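Local coordinates for protein porin (Rhodobacter blasticus, PDB 3PRN) that forms trimeric outer-membrane channels through which small hydrophilic solutes, up to about 0.6 kDa, diffuse passively, at residues Tyr7-Leu12 against Met100-Ser105. The protein carries 1 engineered substitution. Sequence-based numbering, arbitrary orientation.
Sequences YGRFGL and MGYEWS. Engineered in segment 100-105: W104 (natural residue Ala).
The ring of Y102 packs obliquely against the backbone of segment 7-12 at G11, where the absence of a side chain lets the phenol settle close to the main chain: CZ of Y102 is 3.5 Å from CA of G11. One ring edge reaches the carbonyl oxygen of L12, with CE1 of Y102 3.5 Å from O of L12. The hydroxyl of Y102 passes the glycine and hydrogen-bonds to the backbone oxygen of S28 on the adjacent strand 25-39, while CG of E103 sits over the centre of one ring face. R9 leaves the strand next to this ring, its chain extended from CG to NE (chi3 -175°), and carries its guanidinium up to the type I turn G101-W104. The guanidinium plane stands 77° from the tyrosine ring. CA of E103 sits against one guanidinium face, toward its rim; two waters lie in the guanidinium plane at its edge: one accepts from NH1 of R9 at 2.9 Å and donates weakly to O of Y102, the other accepts from NH2 of R9 at 2.8 Å and donates to O of E103. The engineered W104 adds only a marginal approach to NH1. OE2 of E103 is hydrogen-bonded to OG of S28 and NE2 of Q13, and lies 4.4 Å from NH2 of R9, well out of the guanidinium plane. Segment 100-105 is part of the long loop between helix 88-91 and strand 131-138, which, as in other porins, folds into the barrel and narrows the channel. S28 is also a magnesium ligand, so the negative charge of E103 is probably shared between that nearby ion and the arginines R9 and R30, R9 being held by long-range attraction and not a salt bridge.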
# COMPACT_ATOMS: atom_id res chain seq x y z
N TYR A 7 -11.30 2.10 -9.81
CA TYR A 7 -11.79 1.48 -11.03
C TYR A 7 -10.77 0.45 -11.52
O TYR A 7 -9.59 0.47 -11.15
CB TYR A 7 -12.06 2.49 -12.13
CG TYR A 7 -10.92 3.22 -12.80
CD1 TYR A 7 -10.08 2.57 -13.69
CD2 TYR A 7 -10.71 4.57 -12.51
CE1 TYR A 7 -9.03 3.27 -14.31
CE2 TYR A 7 -9.68 5.29 -13.11
CZ TYR A 7 -8.85 4.62 -14.01
OH TYR A 7 -7.83 5.32 -14.63
N GLY A 8 -11.29 -0.52 -12.28
CA GLY A 8 -10.42 -1.46 -12.95
C GLY A 8 -10.78 -1.30 -14.47
O GLY A 8 -11.91 -0.88 -14.79
N ARG A 9 -9.79 -1.56 -15.31
CA ARG A 9 -10.06 -1.57 -16.76
C ARG A 9 -9.14 -2.60 -17.38
O ARG A 9 -7.98 -2.75 -16.94
CB ARG A 9 -9.96 -0.21 -17.41
CG ARG A 9 -8.52 0.27 -17.66
CD ARG A 9 -8.53 1.73 -18.14
NE ARG A 9 -7.18 2.12 -18.47
CZ ARG A 9 -6.78 3.40 -18.61
NH1 ARG A 9 -7.59 4.40 -18.45
NH2 ARG A 9 -5.49 3.55 -18.92
N PHE A 10 -9.63 -3.23 -18.46
CA PHE A 10 -8.72 -4.15 -19.19
C PHE A 10 -9.22 -4.27 -20.63
O PHE A 10 -10.43 -4.07 -20.85
CB PHE A 10 -8.63 -5.50 -18.46
CG PHE A 10 -9.91 -6.28 -18.36
CD1 PHE A 10 -10.36 -7.03 -19.43
CD2 PHE A 10 -10.68 -6.29 -17.20
CE1 PHE A 10 -11.56 -7.74 -19.37
CE2 PHE A 10 -11.84 -7.04 -17.14
CZ PHE A 10 -12.29 -7.75 -18.21
N GLY A 11 -8.38 -4.63 -21.58
CA GLY A 11 -8.84 -4.75 -22.96
C GLY A 11 -7.58 -4.96 -23.83
O GLY A 11 -6.51 -5.33 -23.32
N LEU A 12 -7.75 -4.70 -25.11
CA LEU A 12 -6.71 -4.91 -26.10
C LEU A 12 -6.24 -3.53 -26.59
O LEU A 12 -7.07 -2.64 -26.81
CB LEU A 12 -7.27 -5.69 -27.31
CG LEU A 12 -7.71 -7.12 -26.97
CD1 LEU A 12 -8.53 -7.68 -28.14
CD2 LEU A 12 -6.50 -8.01 -26.69
N MET A 100 -11.10 9.32 -26.29
CA MET A 100 -11.93 8.21 -26.63
C MET A 100 -11.22 6.86 -26.40
O MET A 100 -10.02 6.86 -26.11
CB MET A 100 -12.32 8.30 -28.13
CG MET A 100 -11.08 8.62 -28.99
SD MET A 100 -11.45 8.36 -30.77
CE MET A 100 -12.53 9.73 -31.07
N GLY A 101 -11.98 5.79 -26.52
CA GLY A 101 -11.44 4.45 -26.31
C GLY A 101 -11.41 4.15 -24.78
O GLY A 101 -11.61 5.06 -23.95
N TYR A 102 -11.13 2.89 -24.44
CA TYR A 102 -11.16 2.54 -23.01
C TYR A 102 -9.99 3.11 -22.24
O TYR A 102 -10.04 3.11 -20.99
CB TYR A 102 -11.26 1.02 -22.85
CG TYR A 102 -10.01 0.19 -22.80
CD1 TYR A 102 -9.33 -0.13 -23.95
CD2 TYR A 102 -9.49 -0.27 -21.57
CE1 TYR A 102 -8.21 -0.94 -23.92
CE2 TYR A 102 -8.33 -1.04 -21.52
CZ TYR A 102 -7.73 -1.40 -22.71
OH TYR A 102 -6.62 -2.15 -22.73
N GLU A 103 -9.00 3.72 -22.90
CA GLU A 103 -7.93 4.35 -22.13
C GLU A 103 -8.01 5.86 -22.20
O GLU A 103 -7.02 6.48 -21.78
CB GLU A 103 -6.56 3.86 -22.62
CG GLU A 103 -6.46 2.35 -22.48
CD GLU A 103 -5.24 1.83 -23.24
OE1 GLU A 103 -5.19 1.99 -24.50
OE2 GLU A 103 -4.37 1.29 -22.57
N TRP A 104 -9.10 6.47 -22.65
CA TRP A 104 -9.28 7.91 -22.74
C TRP A 104 -8.04 8.58 -23.34
O TRP A 104 -7.38 9.40 -22.70
CB TRP A 104 -9.57 8.66 -21.36
CG TRP A 104 -10.80 7.84 -21.01
CD1 TRP A 104 -10.92 6.90 -20.07
CD2 TRP A 104 -12.01 7.92 -21.75
NE1 TRP A 104 -12.22 6.31 -20.25
CE2 TRP A 104 -12.84 6.92 -21.25
CE3 TRP A 104 -12.48 8.73 -22.79
CZ2 TRP A 104 -14.12 6.66 -21.78
CZ3 TRP A 104 -13.78 8.47 -23.30
CH2 TRP A 104 -14.55 7.48 -22.81
N SER A 105 -7.75 8.25 -24.58
CA SER A 105 -6.59 8.85 -25.27
C SER A 105 -7.04 9.60 -26.54
O SER A 105 -8.12 9.37 -27.12
CB SER A 105 -5.59 7.77 -25.67
OG SER A 105 -6.17 6.91 -26.63
O HOH W 1 -10.44 4.67 -17.99
O HOH W 2 -5.21 6.29 -19.52